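Local coordinates for protein probable manganase-dependent inorganic pyrophosphatase (Clostridium perfringens, PDB 3L2B) that probably hydrolyses inorganic pyrophosphate to phosphate as a family II enzyme, its regulatory CBS and DRTGG region binding the activator diadenosine tetraphosphate, at residues N48-M53 with P221-N226; I17-P22 with P42-N47; N195-S200 with T215-Y220. All coordinates share one frame; numbering follows the deposited sequence.

Contact 1. Residues N48-M53 with P221-N226; sequences NHLLGM and PVIDEN. With B4P (bis(adenosine)-5'-tetraphosphate), chain C.
Leu50 and Pro221 meet where the two CBS sequences of the chain face each other, strand 50-53 running at 173° to strand 221-223. The axes lie 9.9 Å apart, too far for the backbones to pair, so side chains fill the interval. Leu50 is the central bump: with CG anti to its backbone N (chi1 -169°), its CD2 methyl drops into the hollow between the Pro221 ring and the CG2 branch of Ile223. CD2 is 4.1 Å from Pro221 CG and equally far from Ile223 CG2, and the Leu50 side chain crosses both at about a right angle. A branched leucine suits this place because one methyl can serve two neighbours, while the rigid ring of Pro221 offers a firm wall. Toward the ligand, the more pliable chain of Met53 lies across the Pro221 ring, also at about a right angle. Its bend at chi3 (-104°) brings CE to 3.5 Å from Pro221 CD, and its SD lies 3.7 Å from N7A of an adenine of bis(adenosine)-5'-tetraphosphate, so one thioether packs on protein and nucleotide together. At the far end the fit slackens: His49 NE2 approaches Asn226 O at 3.7 Å, beside an Asx turn in which Asp224 OD1 accepts from Asn226 N. Such apolar packing between strands of paired CBS sequences is characteristic of a Bateman domain, which here binds a dinucleotide.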
loop_
_atom_site.group_PDB
_atom_site.type_symbol
_atom_site.label_atom_id
_atom_site.label_comp_id
_atom_site.label_asym_id
_atom_site.label_seq_id
_atom_site.Cartn_x
_atom_site.Cartn_y
_atom_site.Cartn_z
ATOM N N ASN A 48 8.608 -16.386 22.520
ATOM C CA ASN A 48 8.414 -17.100 21.279
ATOM C C ASN A 48 7.075 -17.821 21.317
ATOM O O ASN A 48 6.925 -18.889 20.764
ATOM C CB ASN A 48 9.574 -18.069 21.048
ATOM C CG ASN A 48 9.757 -18.409 19.600
ATOM O OD1 ASN A 48 9.864 -17.523 18.748
ATOM N ND2 ASN A 48 9.820 -19.707 19.300
ATOM N N HIS A 49 6.122 -17.232 22.025
ATOM C CA HIS A 49 4.722 -17.650 21.936
ATOM C C HIS A 49 4.077 -16.946 20.715
ATOM O O HIS A 49 4.479 -15.842 20.344
ATOM C CB HIS A 49 3.966 -17.336 23.240
ATOM C CG HIS A 49 4.367 -18.208 24.403
ATOM N ND1 HIS A 49 3.576 -18.376 25.521
ATOM C CD2 HIS A 49 5.466 -18.978 24.604
ATOM C CE1 HIS A 49 4.165 -19.219 26.351
ATOM N NE2 HIS A 49 5.311 -19.603 25.817
ATOM N N LEU A 50 3.087 -17.601 20.103
ATOM C CA LEU A 50 2.429 -17.100 18.885
ATOM C C LEU A 50 1.479 -15.946 19.201
ATOM O O LEU A 50 0.603 -16.044 20.037
ATOM C CB LEU A 50 1.686 -18.232 18.136
ATOM C CG LEU A 50 1.154 -17.926 16.702
ATOM C CD1 LEU A 50 2.261 -17.560 15.700
ATOM C CD2 LEU A 50 0.355 -19.114 16.190
ATOM N N LEU A 51 1.670 -14.830 18.537
ATOM C CA LEU A 51 0.723 -13.719 18.695
ATOM C C LEU A 51 -0.221 -13.603 17.489
ATOM O O LEU A 51 -1.363 -13.183 17.610
ATOM C CB LEU A 51 1.465 -12.410 18.878
ATOM C CG LEU A 51 2.205 -12.189 20.186
ATOM C CD1 LEU A 51 2.942 -10.843 20.080
ATOM C CD2 LEU A 51 1.278 -12.244 21.444
ATOM N N GLY A 52 0.282 -13.990 16.326
ATOM C CA GLY A 52 -0.491 -13.917 15.081
ATOM C C GLY A 52 0.304 -14.255 13.830
ATOM O O GLY A 52 1.366 -14.895 13.878
ATOM N N MET A 53 -0.225 -13.792 12.704
ATOM C CA MET A 53 0.353 -14.063 11.388
ATOM C C MET A 53 0.199 -12.882 10.408
ATOM O O MET A 53 -0.841 -12.222 10.354
ATOM C CB MET A 53 -0.293 -15.308 10.791
ATOM C CG MET A 53 0.291 -15.711 9.446
ATOM S SD MET A 53 -0.836 -16.807 8.527
ATOM C CE MET A 53 -0.032 -18.404 8.744
ATOM N N PRO A 221 0.645 -22.319 11.075
ATOM C CA PRO A 221 1.768 -22.298 12.008
ATOM C C PRO A 221 1.702 -23.450 12.993
ATOM O O PRO A 221 0.634 -23.883 13.390
ATOM C CB PRO A 221 1.637 -20.942 12.697
ATOM C CG PRO A 221 0.246 -20.420 12.328
ATOM C CD PRO A 221 -0.095 -21.046 11.039
ATOM N N VAL A 222 2.867 -23.971 13.315
ATOM C CA VAL A 222 3.000 -25.101 14.217
ATOM C C VAL A 222 3.594 -24.612 15.514
ATOM O O VAL A 222 4.643 -23.957 15.526
ATOM C CB VAL A 222 3.929 -26.170 13.635
ATOM C CG1 VAL A 222 4.185 -27.254 14.659
ATOM C CG2 VAL A 222 3.328 -26.725 12.308
ATOM N N ILE A 223 2.888 -24.913 16.595
ATOM C CA ILE A 223 3.338 -24.579 17.944
ATOM C C ILE A 223 3.624 -25.890 18.702
ATOM O O ILE A 223 3.011 -26.915 18.445
ATOM C CB ILE A 223 2.305 -23.689 18.732
ATOM C CG1 ILE A 223 0.984 -24.433 18.977
ATOM C CG2 ILE A 223 2.027 -22.359 18.005
ATOM C CD1 ILE A 223 -0.080 -23.576 19.725
ATOM N N ASP A 224 4.580 -25.860 19.619
ATOM C CA ASP A 224 4.903 -27.070 20.369
ATOM C C ASP A 224 4.003 -27.250 21.594
ATOM O O ASP A 224 3.020 -26.508 21.795
ATOM C CB ASP A 224 6.404 -27.150 20.727
ATOM C CG ASP A 224 6.824 -26.152 21.786
ATOM O OD1 ASP A 224 5.953 -25.622 22.506
ATOM O OD2 ASP A 224 8.034 -25.867 21.861
ATOM N N GLU A 225 4.358 -28.254 22.399
ATOM C CA GLU A 225 3.559 -28.688 23.556
ATOM C C GLU A 225 3.678 -27.718 24.729
ATOM O O GLU A 225 3.043 -27.900 25.774
ATOM C CB GLU A 225 3.950 -30.107 23.993
ATOM C CG GLU A 225 5.329 -30.236 24.700
ATOM C CD GLU A 225 6.532 -30.289 23.734
ATOM O OE1 GLU A 225 6.342 -30.576 22.521
ATOM O OE2 GLU A 225 7.667 -30.030 24.205
ATOM N N ASN A 226 4.516 -26.706 24.546
ATOM C CA ASN A 226 4.673 -25.627 25.509
ATOM C C ASN A 226 4.356 -24.272 24.879
ATOM O O ASN A 226 4.690 -23.218 25.419
ATOM C CB ASN A 226 6.094 -25.662 26.078
ATOM C CG ASN A 226 6.418 -26.993 26.730
ATOM O OD1 ASN A 226 7.299 -27.731 26.274
ATOM N ND2 ASN A 226 5.693 -27.319 27.797
HETATM P PA B4P C . -4.508 -18.657 1.939
HETATM O O1A B4P C . -5.838 -19.135 1.553
HETATM O O2A B4P C . -3.633 -19.715 2.748
HETATM O O3A B4P C . -3.849 -18.116 0.604
HETATM P PB B4P C . -2.307 -17.877 0.271
HETATM O O1B B4P C . -1.591 -19.156 0.131
HETATM O O2B B4P C . -1.657 -16.872 1.321
HETATM O O3B B4P C . -2.484 -17.130 -1.136
HETATM P PG B4P C . -2.569 -17.920 -2.528
HETATM O O1G B4P C . -3.448 -19.098 -2.342
HETATM O O2G B4P C . -2.948 -16.969 -3.739
HETATM O O3G B4P C . -1.051 -18.338 -2.811
HETATM P PD B4P C . -0.658 -19.010 -4.222
HETATM O O1D B4P C . 0.512 -19.885 -4.049
HETATM O O2D B4P C . -1.934 -19.751 -4.861
HETATM O O5E B4P C . -4.725 -17.419 2.920
HETATM C C5E B4P C . -5.202 -16.175 2.401
HETATM C C4E B4P C . -5.062 -15.142 3.512
HETATM O O4E B4P C . -5.692 -15.626 4.692
HETATM C C3E B4P C . -3.612 -14.937 3.885
HETATM O O3E B4P C . -3.128 -13.785 3.248
HETATM C C2E B4P C . -3.589 -14.818 5.387
HETATM O O2E B4P C . -3.710 -13.463 5.777
HETATM C C1E B4P C . -4.818 -15.554 5.852
HETATM N N9A B4P C . -4.370 -16.857 6.407
HETATM C C8A B4P C . -3.489 -17.716 5.831
HETATM N N7A B4P C . -3.278 -18.810 6.621
HETATM C C5A B4P C . -4.031 -18.667 7.718
HETATM C C6A B4P C . -4.281 -19.436 8.938
HETATM N N6A B4P C . -3.690 -20.616 9.145
HETATM N N1A B4P C . -5.124 -18.925 9.863
HETATM C C2A B4P C . -5.741 -17.745 9.666
HETATM N N3A B4P C . -5.547 -16.991 8.582
HETATM C C4A B4P C . -4.726 -17.372 7.584
HETATM O O5F B4P C . -0.283 -17.722 -5.071
HETATM C C5F B4P C . 0.765 -16.883 -4.617
HETATM C C4F B4P C . 0.888 -15.733 -5.582
HETATM O O4F B4P C . 1.322 -16.234 -6.851
HETATM C C3F B4P C . -0.447 -15.052 -5.779
HETATM O O3F B4P C . -0.532 -13.867 -4.983
HETATM C C2F B4P C . -0.468 -14.727 -7.265
HETATM O O2F B4P C . 0.070 -13.428 -7.398
HETATM C C1F B4P C . 0.457 -15.770 -7.895
HETATM N N9B B4P C . -0.402 -16.819 -8.481
HETATM C C8B B4P C . -1.516 -17.361 -7.950
HETATM N N7B B4P C . -2.058 -18.262 -8.804
HETATM C C5B B4P C . -1.301 -18.304 -9.904
HETATM C C6B B4P C . -1.322 -19.037 -11.184
HETATM N N6B B4P C . -2.288 -19.934 -11.456
HETATM N N1B B4P C . -0.346 -18.781 -12.065
HETATM C C2B B4P C . 0.627 -17.896 -11.813
HETATM N N3B B4P C . 0.701 -17.182 -10.680
HETATM C C4B B4P C . -0.220 -17.342 -9.697
#

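Contact 2. Residues I17-P22 with P42-N47; sequences IAPLAP and PVADGN
The loop that leads into helix 26-35 of the first CBS sequence lies along strand 40-44 here, joined to it through a single beta bridge between Leu20 and Val43. Two backbone bonds make the bridge: Leu20 N gives to Pro42 O at 2.8 Å, and Ala44 N gives to Leu20 O at 2.9 Å with an N-H...O angle of 169°. Leu20 O also receives a CA-H...O contact from Val43 CA at 3.3 Å, so this carbonyl is approached by two donors of unequal strength. Prolines suit the flanks, since they have no N-H to leave unpaired and their rings give stiff apolar surfaces. Pro19 lays its ring against Ala44, CB to CB 3.8 Å, where a bare methyl lets the ring come close. Ile17 reaches Pro42 with the end of its longer branch, CD1 standing 3.8 Å from Pro42 CD. On the other flank Val43, its CG1 anti to the backbone N (chi1 -176°), extends that methyl to 3.7 Å from Pro22 CA. Leu20 itself turns to Ala29 and Ile32 of helix 26-35 and so anchors the loop to the core. Beyond the bridge, in the turn that leads into strand 50-55, Asp45 OD1 accepts a weak bond from Asn47 N and a hydrogen bond from His49 N. A loop segment bridged to the first strand of a beta hairpin, with the following helix packed behind, fits the beta-alpha-beta-beta core of a CBS module.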
loop_
_atom_site.group_PDB
_atom_site.type_symbol
_atom_site.label_atom_id
_atom_site.label_comp_id
_atom_site.label_asym_id
_atom_site.label_seq_id
_atom_site.Cartn_x
_atom_site.Cartn_y
_atom_site.Cartn_z
ATOM N N ILE A 17 10.424 -21.510 10.346
ATOM C CA ILE A 17 10.466 -20.085 10.017
ATOM C C ILE A 17 10.738 -19.372 11.295
ATOM O O ILE A 17 10.017 -19.575 12.269
ATOM C CB ILE A 17 9.118 -19.528 9.517
ATOM C CG1 ILE A 17 8.380 -20.501 8.591
ATOM C CG2 ILE A 17 9.325 -18.157 8.846
ATOM C CD1 ILE A 17 6.955 -20.040 8.325
ATOM N N ALA A 18 11.766 -18.543 11.300
ATOM C CA ALA A 18 12.002 -17.654 12.438
ATOM C C ALA A 18 10.897 -16.596 12.448
ATOM O O ALA A 18 10.730 -15.884 11.472
ATOM C CB ALA A 18 13.395 -16.987 12.351
ATOM N N PRO A 19 10.115 -16.526 13.528
ATOM C CA PRO A 19 8.992 -15.568 13.578
ATOM C C PRO A 19 9.404 -14.134 13.777
ATOM O O PRO A 19 10.467 -13.860 14.288
ATOM C CB PRO A 19 8.171 -16.027 14.783
ATOM C CG PRO A 19 9.087 -16.906 15.590
ATOM C CD PRO A 19 10.164 -17.416 14.702
ATOM N N LEU A 20 8.533 -13.234 13.348
ATOM C CA LEU A 20 8.721 -11.807 13.561
ATOM C C LEU A 20 8.351 -11.390 14.979
ATOM O O LEU A 20 7.369 -11.861 15.561
ATOM C CB LEU A 20 7.839 -11.020 12.587
ATOM C CG LEU A 20 8.172 -11.211 11.111
ATOM C CD1 LEU A 20 7.236 -10.410 10.262
ATOM C CD2 LEU A 20 9.636 -10.817 10.826
ATOM N N ALA A 21 9.139 -10.468 15.512
ATOM C CA ALA A 21 8.778 -9.742 16.732
ATOM C C ALA A 21 7.609 -8.834 16.382
ATOM O O ALA A 21 7.500 -8.397 15.250
ATOM C CB ALA A 21 9.965 -8.918 17.267
ATOM N N PRO A 22 6.714 -8.568 17.340
ATOM C CA PRO A 22 5.470 -7.851 16.993
ATOM C C PRO A 22 5.618 -6.369 16.624
ATOM O O PRO A 22 4.709 -5.766 15.991
ATOM C CB PRO A 22 4.610 -7.975 18.264
ATOM C CG PRO A 22 5.575 -8.324 19.393
ATOM C CD PRO A 22 6.797 -8.946 18.769
ATOM N N PRO A 42 4.795 -16.052 10.698
ATOM C CA PRO A 42 4.259 -15.938 12.059
ATOM C C PRO A 42 4.876 -14.800 12.883
ATOM O O PRO A 42 6.026 -14.412 12.710
ATOM C CB PRO A 42 4.565 -17.308 12.663
ATOM C CG PRO A 42 5.761 -17.803 11.885
ATOM C CD PRO A 42 5.621 -17.257 10.505
ATOM N N VAL A 43 4.054 -14.249 13.748
ATOM C CA VAL A 43 4.473 -13.215 14.667
ATOM C C VAL A 43 4.412 -13.798 16.084
ATOM O O VAL A 43 3.418 -14.424 16.469
ATOM C CB VAL A 43 3.561 -11.994 14.585
ATOM C CG1 VAL A 43 4.084 -10.879 15.479
ATOM C CG2 VAL A 43 3.394 -11.529 13.109
ATOM N N ALA A 44 5.491 -13.601 16.836
ATOM C CA ALA A 44 5.633 -14.195 18.191
ATOM C C ALA A 44 6.232 -13.236 19.195
ATOM O O ALA A 44 7.051 -12.396 18.844
ATOM C CB ALA A 44 6.497 -15.452 18.136
ATOM N N ASP A 45 5.829 -13.400 20.454
ATOM C CA ASP A 45 6.344 -12.577 21.554
ATOM C C ASP A 45 7.752 -12.974 21.961
ATOM O O ASP A 45 8.392 -13.818 21.342
ATOM C CB ASP A 45 5.391 -12.552 22.771
ATOM C CG ASP A 45 5.340 -13.863 23.541
ATOM O OD1 ASP A 45 6.220 -14.735 23.411
ATOM O OD2 ASP A 45 4.359 -14.021 24.283
ATOM N N GLY A 46 8.226 -12.352 23.031
ATOM C CA GLY A 46 9.598 -12.525 23.461
ATOM C C GLY A 46 9.911 -13.923 23.927
ATOM O O GLY A 46 11.063 -14.337 23.890
ATOM N N ASN A 47 8.889 -14.638 24.383
ATOM C CA ASN A 47 9.045 -16.033 24.830
ATOM C C ASN A 47 8.742 -16.992 23.694
ATOM O O ASN A 47 8.630 -18.222 23.873
ATOM C CB ASN A 47 8.143 -16.314 26.029
ATOM C CG ASN A 47 8.513 -15.474 27.220
ATOM O OD1 ASN A 47 9.694 -15.266 27.491
ATOM N ND2 ASN A 47 7.514 -14.940 27.907
#

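Contact 3. Residues N195-S200 with T215-Y220; sequences NLVAVS and TRYSNY. With B4P (bis(adenosine)-5'-tetraphosphate), chain C.
Val197 stands at the tight centre of this contact, its two methyls divided between two tyrosines. With CG1 anti to the backbone N (chi1 -179°), that branch lies 3.8 Å from Tyr220 CE1, the two side chains side by side, while CG2 meets the edge of the Tyr217 ring at CE2, 4.0 Å away. A beta-branched valine suits a spot that needs apolar atoms in two directions close to the backbone. The Tyr220 ring has its edge toward Val197 O, CD1 to O 3.5 Å, and its hydroxyl donates to Thr215 OG1, which pins the ring at its far end. Val199 CG1 makes a looser but still buried contact with Tyr220 CB, at 4.3 Å. Between the segments lies an adenine of bis(adenosine)-5'-tetraphosphate. It covers one face of the Tyr217 ring, C5A 3.3 Å above the plane and displaced toward the rim; Thr215 O lies over the opposite face. The adenine's own edge meets backbone: Val197 N donates to N1A at 3.0 Å, nearly straight at 174°, and N6A donates to Val197 O at 3.0 Å. The exposed Asn195 and Arg216 lie at the pocket's outer margin. Toward the phosphates, Ser218 is polar and small enough to bind twice: N donates to O2A of one phosphate, and OG bonds O1B of the next, 2.7 Å away. Donation to N1A and acceptance from N6A match the pattern of adenine, consistent with recognition of the base by backbone atoms, while Tyr217 supports one of its faces and Ser218 grips the phosphate chain.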
loop_
_atom_site.group_PDB
_atom_site.type_symbol
_atom_site.label_atom_id
_atom_site.label_comp_id
_atom_site.label_asym_id
_atom_site.label_seq_id
_atom_site.Cartn_x
_atom_site.Cartn_y
_atom_site.Cartn_z
ATOM N N ASN A 195 -8.999 -15.783 15.128
ATOM C CA ASN A 195 -9.317 -16.887 14.217
ATOM C C ASN A 195 -8.109 -17.324 13.359
ATOM O O ASN A 195 -8.246 -17.851 12.255
ATOM C CB ASN A 195 -10.527 -16.516 13.340
ATOM C CG ASN A 195 -11.601 -15.711 14.119
ATOM O OD1 ASN A 195 -11.805 -14.523 13.865
ATOM N ND2 ASN A 195 -12.249 -16.353 15.080
ATOM N N LEU A 196 -6.923 -17.074 13.887
ATOM C CA LEU A 196 -5.709 -17.665 13.339
ATOM C C LEU A 196 -5.820 -19.130 13.654
ATOM O O LEU A 196 -6.171 -19.504 14.767
ATOM C CB LEU A 196 -4.445 -17.059 13.965
ATOM C CG LEU A 196 -3.101 -17.600 13.485
ATOM C CD1 LEU A 196 -2.969 -17.648 11.956
ATOM C CD2 LEU A 196 -1.990 -16.768 14.057
ATOM N N VAL A 197 -5.596 -19.958 12.653
ATOM C CA VAL A 197 -5.657 -21.397 12.847
ATOM C C VAL A 197 -4.246 -21.957 12.867
ATOM O O VAL A 197 -3.515 -21.884 11.885
ATOM C CB VAL A 197 -6.505 -22.074 11.750
ATOM C CG1 VAL A 197 -6.582 -23.571 11.983
ATOM C CG2 VAL A 197 -7.913 -21.440 11.692
ATOM N N ALA A 198 -3.875 -22.487 14.030
ATOM C CA ALA A 198 -2.566 -23.085 14.265
ATOM C C ALA A 198 -2.749 -24.536 14.595
ATOM O O ALA A 198 -3.819 -24.953 14.997
ATOM C CB ALA A 198 -1.886 -22.397 15.415
ATOM N N VAL A 199 -1.682 -25.300 14.439
ATOM C CA VAL A 199 -1.665 -26.687 14.858
ATOM C C VAL A 199 -0.531 -26.911 15.855
ATOM O O VAL A 199 0.449 -26.170 15.888
ATOM C CB VAL A 199 -1.548 -27.644 13.657
ATOM C CG1 VAL A 199 -2.629 -27.349 12.651
ATOM C CG2 VAL A 199 -0.204 -27.540 13.003
ATOM N N SER A 200 -0.702 -27.907 16.705
ATOM C CA SER A 200 0.335 -28.272 17.683
ATOM C C SER A 200 1.142 -29.480 17.229
ATOM O O SER A 200 0.619 -30.397 16.627
ATOM C CB SER A 200 -0.272 -28.564 19.070
ATOM O OG SER A 200 -0.876 -27.405 19.625
ATOM N N THR A 215 -11.012 -25.310 6.608
ATOM C CA THR A 215 -10.490 -23.937 6.463
ATOM C C THR A 215 -9.691 -23.624 5.183
ATOM O O THR A 215 -9.498 -22.461 4.837
ATOM C CB THR A 215 -9.600 -23.561 7.690
ATOM O OG1 THR A 215 -8.482 -24.457 7.778
ATOM C CG2 THR A 215 -10.405 -23.620 8.999
ATOM N N ARG A 216 -9.190 -24.643 4.508
ATOM C CA ARG A 216 -8.492 -24.470 3.208
ATOM C C ARG A 216 -7.425 -23.346 3.093
ATOM O O ARG A 216 -7.188 -22.827 2.006
ATOM C CB ARG A 216 -9.519 -24.307 2.073
ATOM C CG ARG A 216 -10.248 -25.601 1.669
ATOM C CD ARG A 216 -11.193 -25.340 0.487
ATOM N NE ARG A 216 -11.925 -26.535 0.059
ATOM C CZ ARG A 216 -12.752 -26.579 -0.989
ATOM N NH1 ARG A 216 -12.960 -25.496 -1.733
ATOM N NH2 ARG A 216 -13.377 -27.711 -1.294
ATOM N N TYR A 217 -6.764 -22.990 4.197
ATOM C CA TYR A 217 -5.541 -22.164 4.097
ATOM C C TYR A 217 -4.441 -23.037 3.567
ATOM O O TYR A 217 -4.469 -24.252 3.732
ATOM C CB TYR A 217 -5.111 -21.553 5.437
ATOM C CG TYR A 217 -6.153 -20.662 6.055
ATOM C CD1 TYR A 217 -6.604 -19.516 5.402
ATOM C CD2 TYR A 217 -6.701 -20.970 7.285
ATOM C CE1 TYR A 217 -7.577 -18.691 5.980
ATOM C CE2 TYR A 217 -7.668 -20.163 7.865
ATOM C CZ TYR A 217 -8.111 -19.031 7.205
ATOM O OH TYR A 217 -9.060 -18.242 7.808
ATOM N N SER A 218 -3.454 -22.420 2.940
ATOM C CA SER A 218 -2.375 -23.183 2.330
ATOM C C SER A 218 -1.237 -23.540 3.324
ATOM O O SER A 218 -0.529 -24.521 3.137
ATOM C CB SER A 218 -1.851 -22.448 1.098
ATOM O OG SER A 218 -0.980 -21.420 1.472
ATOM N N ASN A 219 -1.115 -22.779 4.405
ATOM C CA ASN A 219 -0.087 -23.031 5.433
ATOM C C ASN A 219 -0.580 -22.718 6.852
ATOM O O ASN A 219 -1.380 -21.795 7.064
ATOM C CB ASN A 219 1.181 -22.214 5.164
ATOM C CG ASN A 219 1.886 -22.617 3.893
ATOM O OD1 ASN A 219 2.431 -23.731 3.778
ATOM N ND2 ASN A 219 1.875 -21.712 2.904
ATOM N N TYR A 220 -0.099 -23.504 7.805
ATOM C CA TYR A 220 -0.518 -23.406 9.205
ATOM C C TYR A 220 0.661 -23.317 10.195
ATOM O O TYR A 220 1.580 -24.124 10.168
ATOM C CB TYR A 220 -1.413 -24.599 9.558
ATOM C CG TYR A 220 -2.691 -24.675 8.745
ATOM C CD1 TYR A 220 -3.901 -24.248 9.269
ATOM C CD2 TYR A 220 -2.681 -25.190 7.451
ATOM C CE1 TYR A 220 -5.063 -24.332 8.530
ATOM C CE2 TYR A 220 -3.834 -25.265 6.697
ATOM C CZ TYR A 220 -5.028 -24.839 7.237
ATOM O OH TYR A 220 -6.171 -24.908 6.467
HETATM P PA B4P C . -4.508 -18.657 1.939
HETATM O O1A B4P C . -5.838 -19.135 1.553
HETATM O O2A B4P C . -3.633 -19.715 2.748
HETATM O O3A B4P C . -3.849 -18.116 0.604
HETATM P PB B4P C . -2.307 -17.877 0.271
HETATM O O1B B4P C . -1.591 -19.156 0.131
HETATM O O2B B4P C . -1.657 -16.872 1.321
HETATM O O3B B4P C . -2.484 -17.130 -1.136
HETATM P PG B4P C . -2.569 -17.920 -2.528
HETATM O O1G B4P C . -3.448 -19.098 -2.342
HETATM O O2G B4P C . -2.948 -16.969 -3.739
HETATM O O3G B4P C . -1.051 -18.338 -2.811
HETATM P PD B4P C . -0.658 -19.010 -4.222
HETATM O O1D B4P C . 0.512 -19.885 -4.049
HETATM O O2D B4P C . -1.934 -19.751 -4.861
HETATM O O5E B4P C . -4.725 -17.419 2.920
HETATM C C5E B4P C . -5.202 -16.175 2.401
HETATM C C4E B4P C . -5.062 -15.142 3.512
HETATM O O4E B4P C . -5.692 -15.626 4.692
HETATM C C3E B4P C . -3.612 -14.937 3.885
HETATM O O3E B4P C . -3.128 -13.785 3.248
HETATM C C2E B4P C . -3.589 -14.818 5.387
HETATM O O2E B4P C . -3.710 -13.463 5.777
HETATM C C1E B4P C . -4.818 -15.554 5.852
HETATM N N9A B4P C . -4.370 -16.857 6.407
HETATM C C8A B4P C . -3.489 -17.716 5.831
HETATM N N7A B4P C . -3.278 -18.810 6.621
HETATM C C5A B4P C . -4.031 -18.667 7.718
HETATM C C6A B4P C . -4.281 -19.436 8.938
HETATM N N6A B4P C . -3.690 -20.616 9.145
HETATM N N1A B4P C . -5.124 -18.925 9.863
HETATM C C2A B4P C . -5.741 -17.745 9.666
HETATM N N3A B4P C . -5.547 -16.991 8.582
HETATM C C4A B4P C . -4.726 -17.372 7.584
HETATM O O5F B4P C . -0.283 -17.722 -5.071
HETATM C C5F B4P C . 0.765 -16.883 -4.617
HETATM C C4F B4P C . 0.888 -15.733 -5.582
HETATM O O4F B4P C . 1.322 -16.234 -6.851
HETATM C C3F B4P C . -0.447 -15.052 -5.779
HETATM O O3F B4P C . -0.532 -13.867 -4.983
HETATM C C2F B4P C . -0.468 -14.727 -7.265
HETATM O O2F B4P C . 0.070 -13.428 -7.398
HETATM C C1F B4P C . 0.457 -15.770 -7.895
HETATM N N9B B4P C . -0.402 -16.819 -8.481
HETATM C C8B B4P C . -1.516 -17.361 -7.950
HETATM N N7B B4P C . -2.058 -18.262 -8.804
HETATM C C5B B4P C . -1.301 -18.304 -9.904
HETATM C C6B B4P C . -1.322 -19.037 -11.184
HETATM N N6B B4P C . -2.288 -19.934 -11.456
HETATM N N1B B4P C . -0.346 -18.781 -12.065
HETATM C C2B B4P C . 0.627 -17.896 -11.813
HETATM N N3B B4P C . 0.701 -17.182 -10.680
HETATM C C4B B4P C . -0.220 -17.342 -9.697
#

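From the N terminus, contact 2 comes first, closing a short loop around helix 26-35 within the first CBS sequence. The chain then turns straight into strand 50-55, where contact 1 opens; the sheet-mates 40-44 and 50-55 join the two contacts through backbone bonds of Val43 to Leu51 and Gly52. Contact 1 closes only after the DRTGG region has been passed, tying the first CBS sequence to the second. Contact 3 lies wholly within that long excursion and ties together the ends of a beta-alpha-beta unit around helix 205-215. It shares strand 219-223 with contact 1, and both touch the nucleotide, whereas contact 2 stays clear of contact 3.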